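Local coordinates for protein hydrolase, haloacid dehalogenase-like family (Pseudomonas syringae pv. tomato, PDB 3S6J) that probably hydrolyses phosphate esters such as sugar phosphates, as a metal-binding member of the haloacid dehalogenase-like family, captured here with calcium, at residues D12-L17 with Y22-A27; T18-Q23 with T122-A127; W28-D33 with A80-R85; H45-I48 with L54-K57; Y145-P148 with L152-A155. All blocks are in the same frame, centred on the assembly; numbering follows the deposited sequence.

Contact 1: D12-L17 with Y22-A27; sequences DLDGTL and YQNVAA. With CA (calcium ion), chain M.
Asn24, on the helix 21-34, reaches Asp14 of the metal-binding loop with a single side-chain bond. Its CG stands anti to the backbone N (chi1 -155°), which sends the amide toward the loop. CB and CG both stay 4.2 Å from Asp14 OD1, so the helix touches the loop through the amide end. There ND2 donates to Asp14 OD1 at 3.2 Å, nearly straight at 165°. The acceptor lies in the amide plane of Asn24, yet the donor sits well above the carboxylate plane of Asp14. The other amide atom, OD1, is taken by His79. Asp12, Asp14 and Thr16 fit the DxDx(T/V) pattern of haloacid dehalogenase-like enzymes, at the end of strand 8-11. Asp12 OD2 binds the calcium ion at 2.5 Å, whereas Asp14 binds it through its main-chain O, at 2.4 Å; Asp172 and three waters are also ligands. Thr16 OG1 donates to the anti lone pair of Asp12 OD2 at 2.7 Å. The Asp14 carboxylate lies in the second shell: OD1 accepts from one metal-bound water, 2.8 Å away, as well as from Asn24, and OD2 is bonded to Ser20 OG.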
# COMPACT_ATOMS: atom_id res chain seq x y z
N ASP E 12 -1.72 -4.14 17.71
CA ASP E 12 -1.92 -4.97 16.54
C ASP E 12 -0.54 -5.58 16.18
O ASP E 12 0.48 -5.15 16.73
CB ASP E 12 -2.47 -4.14 15.39
CG ASP E 12 -2.43 -4.87 14.08
OD1 ASP E 12 -3.17 -5.86 13.93
OD2 ASP E 12 -1.64 -4.47 13.20
N LEU E 13 -0.51 -6.57 15.29
CA LEU E 13 0.76 -7.25 15.01
C LEU E 13 1.28 -6.99 13.59
O LEU E 13 2.24 -6.23 13.39
CB LEU E 13 0.62 -8.75 15.27
CG LEU E 13 1.85 -9.66 15.11
CD1 LEU E 13 3.08 -9.11 15.86
CD2 LEU E 13 1.50 -11.08 15.58
N ASP E 14 0.65 -7.63 12.63
CA ASP E 14 0.97 -7.51 11.22
C ASP E 14 0.83 -6.04 10.75
O ASP E 14 -0.27 -5.52 10.68
CB ASP E 14 0.04 -8.48 10.48
CG ASP E 14 -0.10 -8.20 9.00
OD1 ASP E 14 -1.26 -8.09 8.54
OD2 ASP E 14 0.92 -8.12 8.29
N GLY E 15 1.95 -5.37 10.48
CA GLY E 15 1.94 -4.00 9.98
C GLY E 15 2.20 -2.98 11.06
O GLY E 15 2.40 -1.80 10.78
N THR E 16 2.24 -3.45 12.30
CA THR E 16 2.31 -2.57 13.44
C THR E 16 3.60 -2.85 14.21
O THR E 16 4.36 -1.92 14.51
CB THR E 16 1.07 -2.75 14.36
OG1 THR E 16 -0.12 -2.31 13.66
CG2 THR E 16 1.23 -1.98 15.67
N LEU E 17 3.85 -4.13 14.51
CA LEU E 17 5.13 -4.54 15.10
C LEU E 17 6.05 -5.27 14.10
O LEU E 17 7.27 -5.19 14.20
CB LEU E 17 4.91 -5.38 16.37
CG LEU E 17 4.13 -4.71 17.50
CD1 LEU E 17 3.67 -5.73 18.56
CD2 LEU E 17 4.93 -3.57 18.13
N TYR E 22 2.52 -6.37 3.47
CA TYR E 22 2.74 -6.55 2.05
C TYR E 22 2.85 -8.04 1.68
O TYR E 22 2.49 -8.45 0.57
CB TYR E 22 3.95 -5.72 1.56
CG TYR E 22 3.65 -4.23 1.59
CD1 TYR E 22 3.64 -3.52 2.80
CD2 TYR E 22 3.34 -3.53 0.42
CE1 TYR E 22 3.36 -2.16 2.84
CE2 TYR E 22 3.05 -2.17 0.46
CZ TYR E 22 3.05 -1.50 1.67
OH TYR E 22 2.74 -0.16 1.72
N GLN E 23 3.34 -8.85 2.63
CA GLN E 23 3.34 -10.29 2.43
C GLN E 23 1.89 -10.81 2.49
O GLN E 23 1.49 -11.66 1.69
CB GLN E 23 4.25 -11.00 3.45
CG GLN E 23 5.75 -10.86 3.16
CD GLN E 23 6.30 -9.47 3.48
OE1 GLN E 23 5.80 -8.76 4.35
NE2 GLN E 23 7.36 -9.10 2.78
N ASN E 24 1.12 -10.28 3.44
CA ASN E 24 -0.29 -10.65 3.58
C ASN E 24 -1.02 -10.32 2.28
O ASN E 24 -1.66 -11.19 1.69
CB ASN E 24 -0.92 -9.94 4.79
CG ASN E 24 -2.11 -10.69 5.36
OD1 ASN E 24 -2.61 -11.62 4.75
ND2 ASN E 24 -2.56 -10.28 6.53
N VAL E 25 -0.88 -9.09 1.79
CA VAL E 25 -1.46 -8.71 0.50
C VAL E 25 -1.12 -9.70 -0.62
O VAL E 25 -2.00 -10.16 -1.35
CB VAL E 25 -1.05 -7.26 0.09
CG1 VAL E 25 -1.70 -6.89 -1.23
CG2 VAL E 25 -1.47 -6.26 1.14
N ALA E 26 0.16 -10.03 -0.77
CA ALA E 26 0.61 -10.91 -1.85
C ALA E 26 -0.02 -12.30 -1.71
O ALA E 26 -0.46 -12.90 -2.71
CB ALA E 26 2.12 -11.00 -1.86
N ALA E 27 -0.09 -12.78 -0.48
CA ALA E 27 -0.72 -14.06 -0.16
C ALA E 27 -2.21 -14.08 -0.53
O ALA E 27 -2.70 -15.07 -1.09
CB ALA E 27 -0.53 -14.41 1.31
CA CA M . -2.57 -4.81 10.88
O HOH W 1 -4.88 -4.36 11.45
O HOH W 2 -3.44 -7.04 10.03
O HOH W 3 -2.98 -4.15 8.32

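Contact 2: T18-Q23 with T122-A127; sequences TDSVYQ and TINLKA
Just beyond the metal-binding loop, where strand 18-19 gives way to the first helix of the cap, Thr18 and Ser20 lean on Asn124 of helix 118-127 in the core domain. Thr18 does so with both branches. Its methyl CG2 lies 3.2 Å from the main-chain O of Asn124 and 3.9 Å from Ala127 CB, one turn further along, while OG1 rests 3.5 Å from Asn124 CB. The two side chains cross at about a right angle. Strand 18-19 pairs antiparallel with 91-92, and the helices between these strands form the inserted cap, an arrangement consistent with the hairpin flap and C1 cap of haloacid dehalogenase-like proteins. Thr18 OG1 is placed between its backbone N and carbonyl carbon (chi1 50°), from where it donates to Ser20 OG at 3.1 Å; Ser20 also serves the metal-binding loop, through Asp14. Asn124 ND2 approaches Ser20 OG to 3.4 Å, but at an angle too poor for a hydrogen bond; its polar partner is Tyr83 OH, on helix 69-85 of the cap.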
# COMPACT_ATOMS: atom_id res chain seq x y z
N THR E 18 5.46 -5.98 13.14
CA THR E 18 6.24 -6.64 12.09
C THR E 18 5.86 -6.10 10.72
O THR E 18 4.68 -5.82 10.45
CB THR E 18 6.01 -8.17 12.06
OG1 THR E 18 4.61 -8.45 12.06
CG2 THR E 18 6.66 -8.84 13.25
N ASP E 19 6.86 -6.00 9.85
CA ASP E 19 6.65 -5.52 8.48
C ASP E 19 6.09 -6.63 7.59
O ASP E 19 6.81 -7.21 6.76
CB ASP E 19 7.95 -4.96 7.92
CG ASP E 19 7.74 -4.18 6.64
OD1 ASP E 19 6.58 -4.09 6.19
OD2 ASP E 19 8.75 -3.67 6.10
N SER E 20 4.81 -6.94 7.77
CA SER E 20 4.23 -8.11 7.12
C SER E 20 2.94 -7.89 6.32
O SER E 20 2.44 -8.83 5.70
CB SER E 20 4.01 -9.22 8.15
OG SER E 20 3.31 -8.75 9.28
N VAL E 21 2.42 -6.67 6.30
CA VAL E 21 1.22 -6.38 5.53
C VAL E 21 1.38 -6.72 4.05
O VAL E 21 0.49 -7.27 3.44
CB VAL E 21 0.80 -4.89 5.67
CG1 VAL E 21 -0.26 -4.53 4.64
CG2 VAL E 21 0.31 -4.57 7.09
N TYR E 22 2.52 -6.37 3.47
CA TYR E 22 2.74 -6.55 2.05
C TYR E 22 2.85 -8.04 1.68
O TYR E 22 2.49 -8.45 0.57
CB TYR E 22 3.95 -5.72 1.56
CG TYR E 22 3.65 -4.23 1.59
CD1 TYR E 22 3.64 -3.52 2.80
CD2 TYR E 22 3.34 -3.53 0.42
CE1 TYR E 22 3.36 -2.16 2.84
CE2 TYR E 22 3.05 -2.17 0.46
CZ TYR E 22 3.05 -1.50 1.67
OH TYR E 22 2.74 -0.16 1.72
N GLN E 23 3.34 -8.85 2.63
CA GLN E 23 3.34 -10.29 2.43
C GLN E 23 1.89 -10.81 2.49
O GLN E 23 1.49 -11.66 1.69
CB GLN E 23 4.25 -11.00 3.45
CG GLN E 23 5.75 -10.86 3.16
CD GLN E 23 6.30 -9.47 3.48
OE1 GLN E 23 5.80 -8.76 4.35
NE2 GLN E 23 7.36 -9.10 2.78
N THR E 122 1.91 -16.88 14.67
CA THR E 122 3.15 -17.54 15.08
C THR E 122 4.32 -17.12 14.21
O THR E 122 5.44 -16.92 14.69
CB THR E 122 3.03 -19.08 15.06
OG1 THR E 122 1.98 -19.50 15.95
CG2 THR E 122 4.33 -19.70 15.51
N ILE E 123 4.06 -16.98 12.91
CA ILE E 123 5.08 -16.53 11.96
C ILE E 123 5.60 -15.12 12.28
O ILE E 123 6.82 -14.90 12.35
CB ILE E 123 4.55 -16.60 10.51
CG1 ILE E 123 4.45 -18.06 10.06
CG2 ILE E 123 5.43 -15.77 9.58
CD1 ILE E 123 3.47 -18.32 8.93
N ASN E 124 4.71 -14.17 12.49
CA ASN E 124 5.17 -12.80 12.70
C ASN E 124 5.94 -12.67 14.01
O ASN E 124 6.91 -11.92 14.09
CB ASN E 124 4.00 -11.82 12.67
CG ASN E 124 3.20 -11.92 11.40
OD1 ASN E 124 1.96 -11.96 11.41
ND2 ASN E 124 3.89 -11.94 10.27
N LEU E 125 5.51 -13.41 15.03
CA LEU E 125 6.14 -13.38 16.34
C LEU E 125 7.61 -13.80 16.31
O LEU E 125 8.42 -13.29 17.07
CB LEU E 125 5.37 -14.27 17.31
CG LEU E 125 3.95 -13.89 17.71
CD1 LEU E 125 3.29 -15.04 18.43
CD2 LEU E 125 3.95 -12.66 18.58
N LYS E 126 7.93 -14.75 15.44
CA LYS E 126 9.33 -15.15 15.23
C LYS E 126 10.20 -13.93 14.91
O LYS E 126 11.30 -13.79 15.43
CB LYS E 126 9.44 -16.17 14.09
CG LYS E 126 8.42 -17.30 14.14
CD LYS E 126 8.85 -18.41 15.10
CE LYS E 126 7.98 -19.65 14.93
NZ LYS E 126 8.58 -20.85 15.61
N ALA E 127 9.70 -13.05 14.04
CA ALA E 127 10.48 -11.88 13.64
C ALA E 127 10.78 -10.98 14.82
O ALA E 127 11.71 -10.19 14.78
CB ALA E 127 9.74 -11.10 12.56

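Contact 3: W28-D33 with A80-R85; sequences WKEALD and AQAYER
Glu30, Ala82 and Arg85 make up nearly all of this contact between helices 21-34 and 69-85. Glu30 has the largest share. Its CG is anti to the backbone N (chi1 167°) and the chain runs on extended, which carries the carboxylate across to the neighbouring helix. There CD and OE1 both lie 3.7 Å from Ala82 CB, so the small methyl serves as the floor under the acid group. At its end, OE2 forms a salt bridge with Arg85 NH2, 2.5 Å away. The hydrogen bond within this pair is weak, with an N-H...O angle of 129°, and the very short separation makes its exact geometry doubtful. The carboxylate meets the guanidinium at its edge, the two planes being 26° apart. Arg85 bends at chi3 and folds back over its own helix: one face of the guanidinium lies over Gln81 O, with Ala82 CA beneath its border. Ala82 therefore packs against both partners of the ion pair. Glu30 and Arg85 are exposed, and each also touches a crystal neighbour, so the lattice may affect the geometry of the pair. Ala82 is buried, and on its inner side the same helix pair is joined by Ala27 against Ala82 and by Trp28 stacked on His79. The contact thus joins two helices of the inserted helical cap, consistent with a C1 cap, away from the metal site.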
# COMPACT_ATOMS: atom_id res chain seq x y z
N TRP E 28 -2.94 -13.02 -0.18
CA TRP E 28 -4.34 -12.94 -0.58
C TRP E 28 -4.48 -12.88 -2.10
O TRP E 28 -5.36 -13.53 -2.67
CB TRP E 28 -5.07 -11.78 0.09
CG TRP E 28 -5.49 -12.14 1.48
CD1 TRP E 28 -5.01 -11.60 2.64
CD2 TRP E 28 -6.41 -13.17 1.86
NE1 TRP E 28 -5.59 -12.21 3.71
CE2 TRP E 28 -6.46 -13.18 3.26
CE3 TRP E 28 -7.21 -14.07 1.14
CZ2 TRP E 28 -7.28 -14.07 3.98
CZ3 TRP E 28 -8.03 -14.95 1.86
CH2 TRP E 28 -8.06 -14.94 3.26
N LYS E 29 -3.60 -12.11 -2.75
CA LYS E 29 -3.66 -11.92 -4.20
C LYS E 29 -3.53 -13.24 -4.94
O LYS E 29 -4.27 -13.52 -5.88
CB LYS E 29 -2.58 -10.93 -4.67
CG LYS E 29 -2.55 -10.74 -6.18
CD LYS E 29 -3.91 -10.24 -6.71
CE LYS E 29 -3.76 -9.71 -8.13
NZ LYS E 29 -5.06 -9.66 -8.85
N GLU E 30 -2.58 -14.05 -4.49
CA GLU E 30 -2.30 -15.36 -5.06
C GLU E 30 -3.45 -16.32 -4.82
O GLU E 30 -3.87 -17.06 -5.73
CB GLU E 30 -1.01 -15.90 -4.44
CG GLU E 30 -0.74 -17.36 -4.68
CD GLU E 30 0.69 -17.73 -4.28
OE1 GLU E 30 1.47 -16.80 -3.99
OE2 GLU E 30 1.02 -18.93 -4.26
N ALA E 31 -4.00 -16.30 -3.60
CA ALA E 31 -5.21 -17.10 -3.32
C ALA E 31 -6.42 -16.70 -4.14
O ALA E 31 -7.17 -17.56 -4.63
CB ALA E 31 -5.56 -17.07 -1.84
N LEU E 32 -6.65 -15.40 -4.29
CA LEU E 32 -7.81 -14.90 -5.02
C LEU E 32 -7.69 -15.15 -6.53
O LEU E 32 -8.69 -15.48 -7.20
CB LEU E 32 -8.07 -13.43 -4.72
CG LEU E 32 -8.59 -13.14 -3.30
CD1 LEU E 32 -8.26 -11.71 -2.82
CD2 LEU E 32 -10.08 -13.36 -3.22
N ASP E 33 -6.49 -14.97 -7.06
CA ASP E 33 -6.22 -15.25 -8.47
C ASP E 33 -6.45 -16.73 -8.76
O ASP E 33 -7.03 -17.08 -9.78
CB ASP E 33 -4.79 -14.88 -8.86
CG ASP E 33 -4.58 -13.37 -9.01
OD1 ASP E 33 -5.58 -12.60 -8.97
OD2 ASP E 33 -3.41 -12.94 -9.17
N ALA E 80 -3.10 -19.14 3.78
CA ALA E 80 -2.13 -19.64 4.76
C ALA E 80 -0.91 -20.24 4.09
O ALA E 80 0.21 -19.99 4.50
CB ALA E 80 -2.77 -20.66 5.68
N GLN E 81 -1.14 -21.03 3.06
CA GLN E 81 -0.05 -21.68 2.35
C GLN E 81 0.86 -20.65 1.68
O GLN E 81 2.08 -20.72 1.83
CB GLN E 81 -0.59 -22.70 1.36
CG GLN E 81 -1.20 -23.94 2.05
CD GLN E 81 -2.40 -24.54 1.32
OE1 GLN E 81 -2.44 -24.59 0.08
NE2 GLN E 81 -3.38 -25.00 2.10
N ALA E 82 0.28 -19.69 0.96
CA ALA E 82 1.10 -18.67 0.32
C ALA E 82 1.86 -17.85 1.35
O ALA E 82 3.02 -17.48 1.13
CB ALA E 82 0.28 -17.78 -0.59
N TYR E 83 1.23 -17.58 2.49
CA TYR E 83 1.90 -16.81 3.54
C TYR E 83 3.11 -17.58 4.05
O TYR E 83 4.20 -17.04 4.12
CB TYR E 83 0.94 -16.48 4.69
CG TYR E 83 1.43 -15.35 5.58
CD1 TYR E 83 1.97 -15.60 6.85
CD2 TYR E 83 1.36 -14.03 5.15
CE1 TYR E 83 2.41 -14.57 7.66
CE2 TYR E 83 1.81 -12.99 5.95
CZ TYR E 83 2.33 -13.26 7.20
OH TYR E 83 2.76 -12.21 7.96
N GLU E 84 2.91 -18.85 4.41
CA GLU E 84 4.00 -19.68 4.89
C GLU E 84 5.19 -19.54 3.94
O GLU E 84 6.34 -19.38 4.39
CB GLU E 84 3.59 -21.15 4.98
CG GLU E 84 2.37 -21.44 5.86
CD GLU E 84 1.99 -22.93 5.89
OE1 GLU E 84 0.80 -23.25 6.17
OE2 GLU E 84 2.89 -23.77 5.64
N ARG E 85 4.93 -19.59 2.64
CA ARG E 85 6.02 -19.52 1.67
C ARG E 85 6.75 -18.19 1.73
O ARG E 85 7.86 -18.06 1.27
CB ARG E 85 5.52 -19.81 0.25
CG ARG E 85 5.07 -21.26 0.04
CD ARG E 85 4.74 -21.58 -1.41
NE ARG E 85 3.56 -20.86 -1.90
CZ ARG E 85 2.32 -21.35 -1.91
NH1 ARG E 85 2.07 -22.57 -1.45
NH2 ARG E 85 1.32 -20.60 -2.38

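Contact 4: H45-I48 with L54-K57; sequences HRKI and LMLK
The side chains of Lys47 and Met55, the latter present as selenomethionine, pass obliquely across one another near their bases. Lys47 CB sits 3.2 Å from Met55 CG, tighter than usual for two carbons, and Lys47 CG is 3.9 Å from that same atom. Past this point the two diverge. The lysine bends at chi2 (-62°) and leads its amine away from Met55, toward helix 52-63 further along, where NZ has a weak bond to Ser58 OG and a long, weak ion pair with Glu62. Met55 leaves its helix with CG anti to the backbone N (chi1 -172°), and its SE lies 4.2 Å from Lys47 CB. A bend at chi3 then brings the terminal methyl CE to 3.8 Å from Lys47 O. The same methyl meets Ile48 CD1 at 4.3 Å. Although the Ile48 side chain sets out away from helix 52-63, its end swings back to make this apolar touch. Trp28 also lies against both CD1 of Ile48 and CE of Met55, and closes the apolar cluster from helix 21-34. The other branch of Ile48 reaches Asp14 and Asn24 near the calcium ion. Met55, in the first turn of helix 52-63, packs on the end of helix 41-47, a helix-loop-helix step of the cap, which here borders the metal site.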
# COMPACT_ATOMS: atom_id res chain seq x y z
N HIS E 45 -5.32 -4.55 -0.08
CA HIS E 45 -4.53 -3.84 0.94
C HIS E 45 -5.47 -3.06 1.85
O HIS E 45 -5.23 -2.96 3.06
CB HIS E 45 -3.51 -2.90 0.27
CG HIS E 45 -2.49 -2.31 1.20
ND1 HIS E 45 -1.43 -1.56 0.76
CD2 HIS E 45 -2.36 -2.39 2.56
CE1 HIS E 45 -0.68 -1.20 1.80
NE2 HIS E 45 -1.24 -1.69 2.89
N ARG E 46 -6.54 -2.53 1.29
CA ARG E 46 -7.53 -1.77 2.06
C ARG E 46 -8.17 -2.58 3.19
O ARG E 46 -8.58 -2.02 4.21
CB ARG E 46 -8.66 -1.28 1.15
CG ARG E 46 -8.41 0.03 0.42
CD ARG E 46 -9.74 0.78 0.19
NE ARG E 46 -10.79 -0.06 -0.43
CZ ARG E 46 -11.84 0.43 -1.10
NH1 ARG E 46 -12.00 1.75 -1.25
NH2 ARG E 46 -12.74 -0.39 -1.63
N LYS E 47 -8.28 -3.90 3.00
CA LYS E 47 -8.99 -4.75 3.96
C LYS E 47 -8.07 -5.47 4.95
O LYS E 47 -8.53 -6.11 5.90
CB LYS E 47 -9.83 -5.81 3.22
CG LYS E 47 -10.71 -5.29 2.09
CD LYS E 47 -11.76 -4.28 2.55
CE LYS E 47 -12.85 -4.09 1.48
NZ LYS E 47 -13.69 -2.87 1.72
N ILE E 48 -6.77 -5.40 4.73
CA ILE E 48 -5.83 -6.07 5.63
C ILE E 48 -6.01 -5.54 7.06
O ILE E 48 -5.92 -4.33 7.32
CB ILE E 48 -4.36 -5.92 5.14
CG1 ILE E 48 -4.22 -6.52 3.73
CG2 ILE E 48 -3.39 -6.60 6.10
CD1 ILE E 48 -4.52 -8.02 3.63
N LEU E 54 -14.63 -11.67 7.12
CA LEU E 54 -15.25 -10.38 6.89
C LEU E 54 -14.62 -9.74 5.66
O LEU E 54 -15.28 -9.09 4.85
CB LEU E 54 -15.05 -9.48 8.11
CG LEU E 54 -16.23 -8.57 8.47
CD1 LEU E 54 -16.65 -7.71 7.28
CD2 LEU E 54 -17.41 -9.42 8.97
N MSE E 55 -13.32 -9.91 5.52
CA MSE E 55 -12.66 -9.36 4.37
C MSE E 55 -13.28 -9.95 3.10
O MSE E 55 -13.63 -9.22 2.16
CB MSE E 55 -11.17 -9.66 4.45
CG MSE E 55 -10.37 -8.97 3.40
SE MSE E 55 -8.63 -9.82 3.28
CE MSE E 55 -8.15 -9.78 5.17
N LEU E 56 -13.43 -11.27 3.08
CA LEU E 56 -13.99 -11.95 1.91
C LEU E 56 -15.40 -11.46 1.59
O LEU E 56 -15.69 -11.12 0.45
CB LEU E 56 -13.96 -13.47 2.11
CG LEU E 56 -12.89 -14.27 1.35
CD1 LEU E 56 -11.71 -13.43 0.93
CD2 LEU E 56 -12.43 -15.44 2.20
N LYS E 57 -16.28 -11.44 2.59
CA LYS E 57 -17.59 -10.82 2.42
C LYS E 57 -17.49 -9.40 1.89
O LYS E 57 -18.24 -8.98 1.01
CB LYS E 57 -18.35 -10.79 3.75
CG LYS E 57 -18.85 -12.14 4.21
CD LYS E 57 -20.15 -11.99 5.00
CE LYS E 57 -20.16 -10.70 5.82
NZ LYS E 57 -21.57 -10.28 6.17

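Contact 5: Y145-P148 with L152-A155; sequences YGKP and LFLA
The ring of Phe153 is approached obliquely by the extended side chain of Lys147: Lys147 CE lies 3.8 Å from Phe153 CE1 and 3.9 Å from Phe153 CZ, and the two side chains cross at about a right angle. Asp176 and Ala179, of helix 174-182, also pack against the Phe153 side chain. Beside it, Leu152 points at the loop and puts one methyl, CD2, against the main chain of 145-147, at 3.6 Å from Gly146 CA, 3.8 Å from Tyr145 O and 4.0 Å from Lys147 N. Lys147 leaves the loop with CG anti to the carbonyl carbon (chi1 -61°) and stays straight from there to NZ; a cis peptide bond follows it, before Pro148. The amine at the end is gripped by salt bridges to Asp12 and Asp176 and by a hydrogen bond to Ala113 O. This fits the lysine of the third sequence motif of haloacid dehalogenase-like enzymes. With CE against the Phe153 ring and the amine held by two carboxylates and a carbonyl, the lysine is fixed at both the apolar and the polar part, which holds the amine in place beside the metal-binding Asp12.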
# COMPACT_ATOMS: atom_id res chain seq x y z
N TYR E 145 -15.57 -12.80 16.44
CA TYR E 145 -15.51 -11.80 15.38
C TYR E 145 -14.17 -11.09 15.38
O TYR E 145 -13.60 -10.80 16.44
CB TYR E 145 -16.66 -10.79 15.56
CG TYR E 145 -18.02 -11.45 15.61
CD1 TYR E 145 -18.56 -12.04 14.47
CD2 TYR E 145 -18.76 -11.50 16.79
CE1 TYR E 145 -19.80 -12.66 14.50
CE2 TYR E 145 -20.00 -12.12 16.84
CZ TYR E 145 -20.52 -12.70 15.69
OH TYR E 145 -21.76 -13.32 15.71
N GLY E 146 -13.66 -10.82 14.19
CA GLY E 146 -12.41 -10.11 14.05
C GLY E 146 -12.67 -8.63 13.88
O GLY E 146 -13.82 -8.17 13.92
N LYS E 147 -11.60 -7.88 13.69
CA LYS E 147 -11.73 -6.45 13.47
C LYS E 147 -12.59 -6.20 12.24
O LYS E 147 -12.57 -6.98 11.28
CB LYS E 147 -10.35 -5.83 13.34
CG LYS E 147 -9.49 -6.01 14.58
CD LYS E 147 -8.02 -5.76 14.25
CE LYS E 147 -7.10 -6.18 15.40
NZ LYS E 147 -5.66 -6.00 15.06
N PRO E 148 -13.36 -5.10 12.24
CA PRO E 148 -13.38 -4.03 13.25
C PRO E 148 -14.31 -4.26 14.45
O PRO E 148 -14.55 -3.31 15.22
CB PRO E 148 -13.90 -2.85 12.43
CG PRO E 148 -14.96 -3.53 11.58
CD PRO E 148 -14.19 -4.74 11.07
N LEU E 152 -11.75 -8.60 19.81
CA LEU E 152 -10.34 -8.84 20.08
C LEU E 152 -9.77 -7.92 21.17
O LEU E 152 -8.98 -8.36 22.01
CB LEU E 152 -9.50 -8.69 18.80
CG LEU E 152 -9.11 -9.88 17.90
CD1 LEU E 152 -9.17 -11.22 18.61
CD2 LEU E 152 -9.94 -9.91 16.66
N PHE E 153 -10.13 -6.64 21.15
CA PHE E 153 -9.53 -5.68 22.06
C PHE E 153 -10.06 -5.88 23.46
O PHE E 153 -9.34 -5.71 24.44
CB PHE E 153 -9.77 -4.24 21.58
CG PHE E 153 -9.06 -3.90 20.29
CD1 PHE E 153 -7.96 -4.64 19.87
CD2 PHE E 153 -9.48 -2.84 19.50
CE1 PHE E 153 -7.30 -4.33 18.69
CE2 PHE E 153 -8.82 -2.53 18.31
CZ PHE E 153 -7.73 -3.27 17.91
N LEU E 154 -11.35 -6.22 23.54
CA LEU E 154 -12.01 -6.51 24.80
C LEU E 154 -11.38 -7.74 25.46
O LEU E 154 -11.12 -7.74 26.66
CB LEU E 154 -13.52 -6.74 24.57
CG LEU E 154 -14.26 -5.52 24.00
CD1 LEU E 154 -15.70 -5.82 23.69
CD2 LEU E 154 -14.15 -4.32 24.94
N ALA E 155 -11.15 -8.78 24.66
CA ALA E 155 -10.51 -9.99 25.16
C ALA E 155 -9.08 -9.68 25.62
O ALA E 155 -8.60 -10.25 26.59
CB ALA E 155 -10.51 -11.10 24.10

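In the fold
Contact 1 is at the calcium ion; contacts 2, 4 and 5 border its loop, while contact 3 lies further out. In contact 5, Lys147 NZ is 2.7 Å from Asp12 OD1, although the centres of contacts 1 and 5 are about 17 Å apart. Contact 2 continues straight from contact 1 along the chain and meets it where Ser20 OG lies 2.7 Å from Asp14 OD2. Contacts 3 and 4 belong to the helical cap: contact 4 borders the site through Ile48 CG2, 3.6 Å from Asp14 OD1, and leans on contact 3 through Trp28. Contact 3 is remote from the metal but reaches contact 2 where Tyr83 OH is 2.6 Å from Asn124 ND2. Contacts 2 and 5 lie on opposite sides of the chain's centre.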